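PDB 6A8M: FACT complex subunit SPT16 from Ashbya gossypii, which probably acts as a histone chaperone in the FACT complex, which reorganizes nucleosomes for transcription, DNA replication and repair. Local coordinates for residues Ser32-Ala40 with Tyr140-Trp148. Residues are numbered along the deposited sequence; the frame is centred on the assembly and turned at random.
Sequences SLVFILGSA and YQGKFITEW
The amide N of S39 gives a nearly straight hydrogen bond (169°) to O of Q141, 2.9 Å away, and a water adds a second link, accepting from Q141 N and donating to S39 O. These bonds join the two loops just past strand 32-37 and just before helix 143-158. Here the two backbone segments run close: G38 packs with its CA 3.6 Å from Q141 O and its N close to Y140 CB. The Y140 ring lies against the strand end: L37 CG sits over one face, 4.2 Å from the ring centroid, while S39 O comes to the ring edge. The Y140 OH hydrogen-bonds with T50 OG1. Further back along the strand, I36 carries most of the apolar contact. Its CG1 lies over the five-membered ring of W148, 3.7 Å from the centroid, and its CG2, anti to the backbone N, turns to I145 CG1 (3.8 Å) and F144. V34 CG1 meets the far, benzo end of the same indole at CZ2. F118 packs edge-to-face on both F144 and W148. With residues 143-148 roughly antiparallel (144°) to strand 32-37, this is helix-on-sheet packing in the alpha/beta N-terminal lobe of Spt16.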
ATOM      1  N   SER A  32     -13.578 -12.302 -19.132  1.00 21.03           N
ATOM      2  CA  SER A  32     -13.849 -10.872 -19.043  1.00 20.92           C
ATOM      3  C   SER A  32     -13.699 -10.494 -17.577  1.00 20.48           C
ATOM      4  O   SER A  32     -13.662 -11.360 -16.707  1.00 20.40           O
ATOM      5  CB  SER A  32     -15.248 -10.515 -19.552  1.00 23.41           C
ATOM      6  OG  SER A  32     -16.277 -11.136 -18.787  1.00 23.10           O
ATOM      7  N   LEU A  33     -13.625  -9.188 -17.316  1.00 18.12           N
ATOM      8  CA  LEU A  33     -13.491  -8.641 -15.972  1.00 17.79           C
ATOM      9  C   LEU A  33     -14.613  -7.642 -15.754  1.00 16.21           C
ATOM     10  O   LEU A  33     -14.959  -6.900 -16.677  1.00 15.07           O
ATOM     11  CB  LEU A  33     -12.155  -7.927 -15.785  1.00 16.13           C
ATOM     12  CG  LEU A  33     -10.880  -8.702 -16.109  1.00 16.88           C
ATOM     13  CD1 LEU A  33      -9.668  -7.847 -15.858  1.00 15.18           C
ATOM     14  CD2 LEU A  33     -10.842  -9.987 -15.259  1.00 19.86           C
ATOM     15  N   VAL A  34     -15.178  -7.607 -14.543  1.00 15.61           N
ATOM     16  CA  VAL A  34     -16.127  -6.560 -14.164  1.00 15.94           C
ATOM     17  C   VAL A  34     -15.762  -6.007 -12.787  1.00 15.68           C
ATOM     18  O   VAL A  34     -15.673  -6.767 -11.815  1.00 16.42           O
ATOM     19  CB  VAL A  34     -17.582  -7.063 -14.156  1.00 17.19           C
ATOM     20  CG1 VAL A  34     -18.508  -5.902 -13.827  1.00 15.30           C
ATOM     21  CG2 VAL A  34     -17.968  -7.703 -15.518  1.00 16.41           C
ATOM     22  N   PHE A  35     -15.589  -4.683 -12.703  1.00 14.23           N
ATOM     23  CA  PHE A  35     -15.291  -3.983 -11.457  1.00 13.68           C
ATOM     24  C   PHE A  35     -16.337  -2.898 -11.247  1.00 14.22           C
ATOM     25  O   PHE A  35     -16.589  -2.101 -12.157  1.00 16.11           O
ATOM     26  CB  PHE A  35     -13.890  -3.358 -11.492  1.00 12.47           C
ATOM     27  CG  PHE A  35     -12.805  -4.358 -11.776  1.00 13.61           C
ATOM     28  CD1 PHE A  35     -12.304  -5.130 -10.751  1.00 14.84           C
ATOM     29  CD2 PHE A  35     -12.314  -4.532 -13.052  1.00 12.91           C
ATOM     30  CE1 PHE A  35     -11.313  -6.069 -10.988  1.00 16.76           C
ATOM     31  CE2 PHE A  35     -11.317  -5.476 -13.308  1.00 14.77           C
ATOM     32  CZ  PHE A  35     -10.820  -6.245 -12.270  1.00 16.79           C
ATOM     33  N   ILE A  36     -16.924  -2.850 -10.049  1.00 15.61           N
ATOM     34  CA  ILE A  36     -18.029  -1.936  -9.774  1.00 15.20           C
ATOM     35  C   ILE A  36     -17.676  -1.128  -8.541  1.00 15.58           C
ATOM     36  O   ILE A  36     -17.518  -1.692  -7.452  1.00 17.78           O
ATOM     37  CB  ILE A  36     -19.368  -2.668  -9.565  1.00 18.31           C
ATOM     38  CG1 ILE A  36     -19.533  -3.814 -10.569  1.00 18.76           C
ATOM     39  CG2 ILE A  36     -20.526  -1.677  -9.673  1.00 19.96           C
ATOM     40  CD1 ILE A  36     -18.978  -5.135 -10.075  1.00 18.06           C
ATOM     41  N   LEU A  37     -17.591   0.186  -8.698  1.00 15.08           N
ATOM     42  CA  LEU A  37     -17.294   1.071  -7.584  1.00 15.62           C
ATOM     43  C   LEU A  37     -18.591   1.777  -7.214  1.00 16.03           C
ATOM     44  O   LEU A  37     -19.203   2.433  -8.058  1.00 16.67           O
ATOM     45  CB  LEU A  37     -16.197   2.071  -7.956  1.00 17.13           C
ATOM     46  CG  LEU A  37     -15.255   2.399  -6.783  1.00 20.08           C
ATOM     47  CD1 LEU A  37     -13.960   2.946  -7.294  1.00 21.96           C
ATOM     48  CD2 LEU A  37     -15.911   3.355  -5.766  1.00 22.18           C
ATOM     49  N   GLY A  38     -19.024   1.623  -5.966  1.00 17.38           N
ATOM     50  CA  GLY A  38     -20.215   2.331  -5.550  1.00 19.21           C
ATOM     51  C   GLY A  38     -19.874   3.682  -4.955  1.00 19.26           C
ATOM     52  O   GLY A  38     -19.099   4.442  -5.538  1.00 18.26           O
ATOM     53  N   SER A  39     -20.426   3.995  -3.787  1.00 21.54           N
ATOM     54  CA  SER A  39     -20.070   5.246  -3.139  1.00 21.83           C
ATOM     55  C   SER A  39     -18.679   5.136  -2.527  1.00 20.85           C
ATOM     56  O   SER A  39     -18.257   4.068  -2.068  1.00 21.77           O
ATOM     57  CB  SER A  39     -21.102   5.608  -2.064  1.00 26.09           C
ATOM     58  OG  SER A  39     -22.374   5.848  -2.656  1.00 31.34           O
ATOM     59  N   ALA A  40     -17.964   6.256  -2.515  1.00 24.40           N
ATOM     60  CA  ALA A  40     -16.629   6.262  -1.932  1.00 28.56           C
ATOM     61  C   ALA A  40     -16.701   5.927  -0.451  1.00 30.50           C
ATOM     62  O   ALA A  40     -17.634   6.326   0.254  1.00 30.29           O
ATOM     63  CB  ALA A  40     -15.960   7.619  -2.140  1.00 30.75           C
ATOM     64  N   TYR A 140     -19.056  -2.018  -1.449  1.00 19.19           N
ATOM     65  CA  TYR A 140     -19.434  -0.617  -1.570  1.00 20.16           C
ATOM     66  C   TYR A 140     -20.934  -0.465  -1.337  1.00 23.11           C
ATOM     67  O   TYR A 140     -21.709  -1.414  -1.486  1.00 24.48           O
ATOM     68  CB  TYR A 140     -19.066  -0.034  -2.946  1.00 18.72           C
ATOM     69  CG  TYR A 140     -17.588  -0.076  -3.284  1.00 17.60           C
ATOM     70  CD1 TYR A 140     -17.028  -1.170  -3.943  1.00 18.59           C
ATOM     71  CD2 TYR A 140     -16.753   0.990  -2.956  1.00 19.55           C
ATOM     72  CE1 TYR A 140     -15.671  -1.219  -4.258  1.00 16.82           C
ATOM     73  CE2 TYR A 140     -15.391   0.963  -3.275  1.00 18.43           C
ATOM     74  CZ  TYR A 140     -14.860  -0.141  -3.927  1.00 18.12           C
ATOM     75  OH  TYR A 140     -13.527  -0.153  -4.230  1.00 16.56           O
ATOM     76  N   GLN A 141     -21.338   0.745  -0.953  1.00 24.67           N
ATOM     77  CA  GLN A 141     -22.737   1.070  -0.726  1.00 26.90           C
ATOM     78  C   GLN A 141     -23.299   1.868  -1.893  1.00 23.65           C
ATOM     79  O   GLN A 141     -22.577   2.288  -2.803  1.00 22.87           O
ATOM     80  CB  GLN A 141     -22.914   1.874   0.567  1.00 32.76           C
ATOM     81  CG  GLN A 141     -22.226   1.274   1.769  1.00 38.91           C
ATOM     82  CD  GLN A 141     -22.912   0.020   2.268  1.00 45.63           C
ATOM     83  OE1 GLN A 141     -24.126  -0.135   2.121  1.00 48.83           O
ATOM     84  NE2 GLN A 141     -22.138  -0.884   2.867  1.00 47.26           N
ATOM     85  N   GLY A 142     -24.609   2.074  -1.856  1.00 21.93           N
ATOM     86  CA  GLY A 142     -25.226   2.998  -2.778  1.00 21.83           C
ATOM     87  C   GLY A 142     -26.173   2.306  -3.747  1.00 23.67           C
ATOM     88  O   GLY A 142     -26.113   1.092  -3.975  1.00 24.78           O
ATOM     89  N   LYS A 143     -27.066   3.117  -4.317  1.00 24.13           N
ATOM     90  CA  LYS A 143     -28.099   2.627  -5.224  1.00 26.54           C
ATOM     91  C   LYS A 143     -27.494   1.951  -6.453  1.00 27.08           C
ATOM     92  O   LYS A 143     -27.984   0.911  -6.910  1.00 26.98           O
ATOM     93  CB  LYS A 143     -28.992   3.814  -5.620  1.00 28.86           C
ATOM     94  CG  LYS A 143     -30.322   3.479  -6.213  1.00 30.45           C
ATOM     95  CD  LYS A 143     -31.148   4.736  -6.518  1.00 32.37           C
ATOM     96  CE  LYS A 143     -31.554   5.518  -5.262  1.00 31.73           C
ATOM     97  NZ  LYS A 143     -32.625   4.901  -4.438  1.00 33.33           N
ATOM     98  N   PHE A 144     -26.407   2.516  -6.982  1.00 26.46           N
ATOM     99  CA  PHE A 144     -25.819   2.035  -8.234  1.00 23.31           C
ATOM    100  C   PHE A 144     -25.315   0.604  -8.091  1.00 21.57           C
ATOM    101  O   PHE A 144     -25.729  -0.295  -8.833  1.00 22.76           O
ATOM    102  CB  PHE A 144     -24.693   2.991  -8.631  1.00 20.49           C
ATOM    103  CG  PHE A 144     -23.963   2.651  -9.917  1.00 20.26           C
ATOM    104  CD1 PHE A 144     -24.435   3.107 -11.147  1.00 20.39           C
ATOM    105  CD2 PHE A 144     -22.740   1.989  -9.885  1.00 21.50           C
ATOM    106  CE1 PHE A 144     -23.721   2.868 -12.344  1.00 19.89           C
ATOM    107  CE2 PHE A 144     -22.033   1.734 -11.061  1.00 20.04           C
ATOM    108  CZ  PHE A 144     -22.533   2.176 -12.301  1.00 20.76           C
ATOM    109  N   ILE A 145     -24.429   0.364  -7.124  1.00 21.67           N
ATOM    110  CA  ILE A 145     -23.905  -0.989  -6.967  1.00 22.84           C
ATOM    111  C   ILE A 145     -24.989  -1.950  -6.493  1.00 23.88           C
ATOM    112  O   ILE A 145     -24.961  -3.140  -6.836  1.00 23.60           O
ATOM    113  CB  ILE A 145     -22.678  -1.005  -6.033  1.00 20.52           C
ATOM    114  CG1 ILE A 145     -21.939  -2.338  -6.168  1.00 21.35           C
ATOM    115  CG2 ILE A 145     -23.083  -0.740  -4.581  1.00 19.15           C
ATOM    116  CD1 ILE A 145     -20.556  -2.346  -5.564  1.00 20.05           C
ATOM    117  N   THR A 146     -25.964  -1.468  -5.712  1.00 24.88           N
ATOM    118  CA  THR A 146     -27.010  -2.367  -5.233  1.00 23.37           C
ATOM    119  C   THR A 146     -27.892  -2.827  -6.386  1.00 24.24           C
ATOM    120  O   THR A 146     -28.264  -4.004  -6.455  1.00 25.40           O
ATOM    121  CB  THR A 146     -27.832  -1.684  -4.142  1.00 24.37           C
ATOM    122  OG1 THR A 146     -26.980  -1.388  -3.024  1.00 25.83           O
ATOM    123  CG2 THR A 146     -28.987  -2.588  -3.672  1.00 24.96           C
ATOM    124  N   GLU A 147     -28.205  -1.926  -7.321  1.00 24.08           N
ATOM    125  CA  GLU A 147     -28.918  -2.355  -8.517  1.00 23.20           C
ATOM    126  C   GLU A 147     -28.080  -3.337  -9.334  1.00 21.09           C
ATOM    127  O   GLU A 147     -28.611  -4.337  -9.839  1.00 20.94           O
ATOM    128  CB  GLU A 147     -29.335  -1.150  -9.366  1.00 23.96           C
ATOM    129  CG  GLU A 147     -30.622  -0.466  -8.897  1.00 28.03           C
ATOM    130  CD  GLU A 147     -31.344   0.303 -10.001  1.00 28.31           C
ATOM    131  OE1 GLU A 147     -30.681   0.707 -10.982  1.00 28.92           O
ATOM    132  OE2 GLU A 147     -32.578   0.510  -9.884  1.00 28.42           O
ATOM    133  N   TRP A 148     -26.769  -3.069  -9.472  1.00 20.76           N
ATOM    134  CA  TRP A 148     -25.887  -3.986 -10.195  1.00 18.92           C
ATOM    135  C   TRP A 148     -25.893  -5.387  -9.578  1.00 18.84           C
ATOM    136  O   TRP A 148     -25.976  -6.389 -10.299  1.00 19.54           O
ATOM    137  CB  TRP A 148     -24.445  -3.450 -10.245  1.00 19.09           C
ATOM    138  CG  TRP A 148     -23.486  -4.593 -10.584  1.00 18.72           C
ATOM    139  CD1 TRP A 148     -22.709  -5.316  -9.717  1.00 19.20           C
ATOM    140  CD2 TRP A 148     -23.306  -5.196 -11.875  1.00 18.07           C
ATOM    141  NE1 TRP A 148     -22.036  -6.311 -10.395  1.00 19.65           N
ATOM    142  CE2 TRP A 148     -22.384  -6.254 -11.723  1.00 17.10           C
ATOM    143  CE3 TRP A 148     -23.821  -4.928 -13.147  1.00 18.52           C
ATOM    144  CZ2 TRP A 148     -21.965  -7.041 -12.795  1.00 18.22           C
ATOM    145  CZ3 TRP A 148     -23.417  -5.729 -14.218  1.00 18.14           C
ATOM    146  CH2 TRP A 148     -22.490  -6.757 -14.034  1.00 18.40           C
TER
HETATM  147  O   HOH W   1     -19.215   2.623  -0.100  1.00 32.38           O